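Local coordinates for protein modulator of the activity of Ets CG15085-PA (Drosophila melanogaster, PDB 1SV0) that binds the SAM domain of the Ets repressor Yan through its own SAM domain and probably relieves repression by depolymerizing Yan, at residues Asn25-Val28 with Glu33-Ala36; Phe42-Asn45 with Leu51-Leu54. One frame throughout, in Å; residues are numbered along the deposited sequence.

Contact 1. Residues Asn25-Val28 with Glu33-Ala36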
ATOM      1  N   ASN C  25      17.427  -6.244  -2.620  1.00 25.10           N
ATOM      2  CA  ASN C  25      18.614  -5.455  -2.975  1.00 27.65           C
ATOM      3  C   ASN C  25      19.013  -4.516  -1.841  1.00 26.93           C
ATOM      4  O   ASN C  25      20.200  -4.341  -1.556  1.00 26.23           O
ATOM      5  CB  ASN C  25      18.366  -4.613  -4.237  1.00 27.65           C
ATOM      6  CG  ASN C  25      18.388  -5.441  -5.501  1.00 30.52           C
ATOM      7  OD1 ASN C  25      19.012  -6.499  -5.547  1.00 30.23           O
ATOM      8  ND2 ASN C  25      17.721  -4.957  -6.542  1.00 32.95           N
ATOM      9  N   MET C  26      18.020  -3.894  -1.206  1.00 27.07           N
ATOM     10  CA  MET C  26      18.293  -2.982  -0.095  1.00 26.03           C
ATOM     11  C   MET C  26      18.904  -3.738   1.079  1.00 26.19           C
ATOM     12  O   MET C  26      19.816  -3.237   1.741  1.00 25.97           O
ATOM     13  CB  MET C  26      17.005  -2.283   0.364  1.00 25.66           C
ATOM     14  CG  MET C  26      16.529  -1.172  -0.570  1.00 29.33           C
ATOM     15  SD  MET C  26      17.740   0.173  -0.743  1.00 33.11           S
ATOM     16  CE  MET C  26      17.822   0.795   0.961  1.00 33.75           C
ATOM     17  N   ALA C  27      18.404  -4.943   1.344  1.00 25.41           N
ATOM     18  CA  ALA C  27      18.947  -5.744   2.443  1.00 26.13           C
ATOM     19  C   ALA C  27      20.422  -6.064   2.172  1.00 26.12           C
ATOM     20  O   ALA C  27      21.272  -5.944   3.060  1.00 25.73           O
ATOM     21  CB  ALA C  27      18.148  -7.042   2.600  1.00 26.82           C
ATOM     22  N   VAL C  28      20.720  -6.467   0.940  1.00 25.10           N
ATOM     23  CA  VAL C  28      22.094  -6.801   0.557  1.00 26.69           C
ATOM     24  C   VAL C  28      22.998  -5.556   0.644  1.00 27.23           C
ATOM     25  O   VAL C  28      24.104  -5.610   1.184  1.00 24.81           O
ATOM     26  CB  VAL C  28      22.142  -7.366  -0.881  1.00 26.66           C
ATOM     27  CG1 VAL C  28      23.586  -7.545  -1.332  1.00 30.15           C
ATOM     28  CG2 VAL C  28      21.399  -8.711  -0.939  1.00 27.93           C
ATOM     29  N   GLU C  33      20.297  -9.048   7.093  1.00 33.08           N
ATOM     30  CA  GLU C  33      20.014 -10.444   6.800  1.00 34.97           C
ATOM     31  C   GLU C  33      18.948 -10.502   5.701  1.00 33.45           C
ATOM     32  O   GLU C  33      17.928  -9.810   5.778  1.00 32.04           O
ATOM     33  CB  GLU C  33      19.487 -11.125   8.071  1.00 38.92           C
ATOM     34  CG  GLU C  33      19.814 -12.607   8.207  1.00 45.62           C
ATOM     35  CD  GLU C  33      19.273 -13.197   9.511  1.00 49.93           C
ATOM     36  OE1 GLU C  33      19.681 -14.321   9.884  1.00 50.69           O
ATOM     37  OE2 GLU C  33      18.435 -12.532  10.160  1.00 50.40           O
ATOM     38  N   VAL C  34      19.191 -11.302   4.668  1.00 31.71           N
ATOM     39  CA  VAL C  34      18.218 -11.457   3.579  1.00 31.88           C
ATOM     40  C   VAL C  34      17.248 -12.541   4.048  1.00 32.13           C
ATOM     41  O   VAL C  34      17.612 -13.725   4.106  1.00 30.53           O
ATOM     42  CB  VAL C  34      18.889 -11.928   2.272  1.00 33.13           C
ATOM     43  CG1 VAL C  34      17.841 -12.085   1.182  1.00 34.45           C
ATOM     44  CG2 VAL C  34      19.964 -10.924   1.841  1.00 36.55           C
ATOM     45  N   THR C  35      16.022 -12.138   4.371  1.00 29.71           N
ATOM     46  CA  THR C  35      15.024 -13.071   4.875  1.00 33.25           C
ATOM     47  C   THR C  35      13.713 -13.052   4.094  1.00 34.08           C
ATOM     48  O   THR C  35      13.338 -12.036   3.504  1.00 31.24           O
ATOM     49  CB  THR C  35      14.714 -12.758   6.355  1.00 36.12           C
ATOM     50  OG1 THR C  35      13.906 -13.798   6.908  1.00 43.36           O
ATOM     51  CG2 THR C  35      13.968 -11.450   6.469  1.00 34.81           C
ATOM     52  N   ALA C  36      13.012 -14.182   4.108  1.00 33.64           N
ATOM     53  CA  ALA C  36      11.740 -14.306   3.411  1.00 36.60           C
ATOM     54  C   ALA C  36      10.655 -13.455   4.077  1.00 37.64           C
ATOM     55  O   ALA C  36       9.679 -13.065   3.439  1.00 37.55           O
ATOM     56  CB  ALA C  36      11.311 -15.774   3.376  1.00 37.87           C
TER
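The carbonyl oxygen of Glu33 rests against a methyl group: Glu33 O lies 4.2 Å from Ala27 CB, and no hydrogen bond crosses between the two segments. This small contact is a worked example of apolar packing between a helix and the loop that follows it, with about 115 Å² of surface buried. Ala27 points its CB toward the returning loop, and the two backbones come closest here, with 5.9 Å between Ala27 CA and Val34 CA. Val34 supplies the opposing apolar group. Val34 CG2 meets Val28 CG2 methyl to methyl at 3.8 Å, the two side chains passing at a slant, and stands more loosely beside Ala27 CB, 4.4 Å away, so one methyl bridges two successive residues of the helix. Both valines have CG1 trans to the backbone N (chi1 173° in Val28, 179° in Val34), which turns the meeting methyls, each on the N side of its residue, toward one another. The valines are solvent-exposed, whereas Ala27 is buried. Its neighbour Met26 packs on Leu68 and Asp71, so the same turn also packs on helix 65-80. The loop that follows helix 16-30 thus folds back lightly against its last turns, at the edge of the helical bundle of a SAM domain.

Contact 2. Residues Phe42-Asn45 with Leu51-Leu54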
ATOM      1  N   PHE C  42       5.693  -6.388   3.137  1.00 27.19           N
ATOM      2  CA  PHE C  42       5.294  -5.460   2.084  1.00 29.35           C
ATOM      3  C   PHE C  42       4.609  -6.148   0.906  1.00 28.17           C
ATOM      4  O   PHE C  42       5.153  -6.186  -0.199  1.00 28.23           O
ATOM      5  CB  PHE C  42       6.513  -4.690   1.548  1.00 28.91           C
ATOM      6  CG  PHE C  42       7.255  -3.905   2.590  1.00 29.58           C
ATOM      7  CD1 PHE C  42       8.164  -4.529   3.436  1.00 30.79           C
ATOM      8  CD2 PHE C  42       7.068  -2.530   2.709  1.00 31.60           C
ATOM      9  CE1 PHE C  42       8.883  -3.794   4.378  1.00 27.12           C
ATOM     10  CE2 PHE C  42       7.780  -1.785   3.646  1.00 30.28           C
ATOM     11  CZ  PHE C  42       8.692  -2.423   4.484  1.00 31.10           C
ATOM     12  N   PRO C  43       3.415  -6.715   1.126  1.00 28.08           N
ATOM     13  CA  PRO C  43       2.692  -7.389   0.047  1.00 28.69           C
ATOM     14  C   PRO C  43       1.915  -6.344  -0.773  1.00 29.61           C
ATOM     15  O   PRO C  43       0.683  -6.351  -0.778  1.00 28.88           O
ATOM     16  CB  PRO C  43       1.762  -8.332   0.809  1.00 29.74           C
ATOM     17  CG  PRO C  43       1.383  -7.501   1.997  1.00 28.03           C
ATOM     18  CD  PRO C  43       2.717  -6.883   2.416  1.00 27.89           C
ATOM     19  N   MET C  44       2.635  -5.458  -1.461  1.00 26.85           N
ATOM     20  CA  MET C  44       2.006  -4.390  -2.241  1.00 27.62           C
ATOM     21  C   MET C  44       2.940  -3.889  -3.346  1.00 26.83           C
ATOM     22  O   MET C  44       4.119  -4.247  -3.366  1.00 25.78           O
ATOM     23  CB  MET C  44       1.667  -3.231  -1.306  1.00 28.86           C
ATOM     24  CG  MET C  44       2.902  -2.698  -0.575  1.00 33.76           C
ATOM     25  SD  MET C  44       2.576  -1.454   0.700  1.00 39.68           S
ATOM     26  CE  MET C  44       2.140  -2.517   2.077  1.00 35.43           C
ATOM     27  N   ASN C  45       2.423  -3.045  -4.240  1.00 26.17           N
ATOM     28  CA  ASN C  45       3.227  -2.508  -5.343  1.00 27.25           C
ATOM     29  C   ASN C  45       3.750  -1.095  -5.070  1.00 27.38           C
ATOM     30  O   ASN C  45       3.585  -0.561  -3.973  1.00 28.20           O
ATOM     31  CB  ASN C  45       2.428  -2.524  -6.662  1.00 25.30           C
ATOM     32  CG  ASN C  45       1.229  -1.574  -6.652  1.00 26.82           C
ATOM     33  OD1 ASN C  45       1.067  -0.758  -5.751  1.00 26.57           O
ATOM     34  ND2 ASN C  45       0.390  -1.679  -7.678  1.00 28.05           N
ATOM     35  N   LEU C  51       2.190   5.900  -0.920  1.00 38.68           N
ATOM     36  CA  LEU C  51       1.281   6.323   0.136  1.00 40.07           C
ATOM     37  C   LEU C  51       1.844   6.073   1.536  1.00 40.55           C
ATOM     38  O   LEU C  51       1.336   6.621   2.507  1.00 41.99           O
ATOM     39  CB  LEU C  51      -0.066   5.591  -0.015  1.00 39.00           C
ATOM     40  CG  LEU C  51      -1.047   6.036  -1.112  1.00 40.75           C
ATOM     41  CD1 LEU C  51      -0.316   6.387  -2.389  1.00 38.68           C
ATOM     42  CD2 LEU C  51      -2.060   4.932  -1.361  1.00 38.34           C
ATOM     43  N   MET C  52       2.898   5.263   1.641  1.00 41.42           N
ATOM     44  CA  MET C  52       3.473   4.951   2.949  1.00 42.32           C
ATOM     45  C   MET C  52       4.331   6.040   3.582  1.00 41.12           C
ATOM     46  O   MET C  52       5.271   6.555   2.974  1.00 40.74           O
ATOM     47  CB  MET C  52       4.296   3.660   2.895  1.00 44.00           C
ATOM     48  CG  MET C  52       3.500   2.398   2.595  1.00 47.65           C
ATOM     49  SD  MET C  52       4.186   0.953   3.456  1.00 52.25           S
ATOM     50  CE  MET C  52       5.891   1.070   3.019  1.00 51.47           C
ATOM     51  N   SER C  53       3.997   6.374   4.824  1.00 40.48           N
ATOM     52  CA  SER C  53       4.738   7.378   5.577  1.00 39.51           C
ATOM     53  C   SER C  53       5.921   6.657   6.213  1.00 38.12           C
ATOM     54  O   SER C  53       5.922   5.428   6.290  1.00 36.86           O
ATOM     55  CB  SER C  53       3.846   7.974   6.666  1.00 39.30           C
ATOM     56  OG  SER C  53       3.393   6.956   7.544  1.00 40.67           O
ATOM     57  N   LEU C  54       6.930   7.410   6.645  1.00 39.01           N
ATOM     58  CA  LEU C  54       8.108   6.818   7.277  1.00 40.43           C
ATOM     59  C   LEU C  54       7.661   5.900   8.403  1.00 40.74           C
ATOM     60  O   LEU C  54       8.196   4.808   8.589  1.00 39.99           O
ATOM     61  CB  LEU C  54       9.013   7.907   7.848  1.00 41.45           C
ATOM     62  CG  LEU C  54      10.144   7.450   8.772  1.00 41.61           C
ATOM     63  CD1 LEU C  54      11.106   6.532   8.022  1.00 40.56           C
ATOM     64  CD2 LEU C  54      10.879   8.680   9.302  1.00 42.45           C
TER
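Met52 and Phe42 meet in the buried core of the SAM domain, where two loops flanking helix 46-51 are joined by a sulfur-sulfur contact and a methyl set against a ring edge. From CB, which points at the opposite segment, the Met52 chain runs inward through CG, bending at chi2 (-146°) and again at chi3 (-50°). Met52 SD lies 4.0 Å from Met44 SD, a van der Waals meeting of two thioethers whose chains pass at a slant. The second bend swings Met52 CE away to the phenyl ring, 3.5 Å from Phe42 CE2 and 3.8 Å from Phe42 CD2. The methyl sits in the ring plane, at the edge and over neither face. Arg60 of helix 54-60 packs against all three, Phe42, Met44 and Met52, and Tyr57 also touches Met52. Between Phe42 and Met44 the chain makes an inverse gamma turn centred on Pro43, closed by a weak bond from Met44 N to Phe42 O at 2.9 Å; the same oxygen accepts the indole N-H of Trp20. Beyond the turn, Asn45 is the N-cap of helix 46-51. Its two amide ends are divided between chains: OD1 accepts Ala48 N, while ND2 donates to the O of Glu28 of the Yan subunit.

In the fold
The chain illustrates how a small helical domain can be assembled from short closures in series. From the N terminus it enters helix 16-30, and contact 1 closes the turn that follows, laying the loop before helix 37-40 against the end of the first helix. After helix 37-40, contact 2 brackets helix 46-51, joining the loop at its start to the loop before helix 54-60. The two neither nest nor cross; their centres are about 17 Å apart and their nearest atoms about 8 Å. Helix 65-80 packs on a segment of each: its Leu68 touches Met26, which takes no part in contact 1, and Phe42 of contact 2. The Yan chain reaches contact 2 but does not touch contact 1.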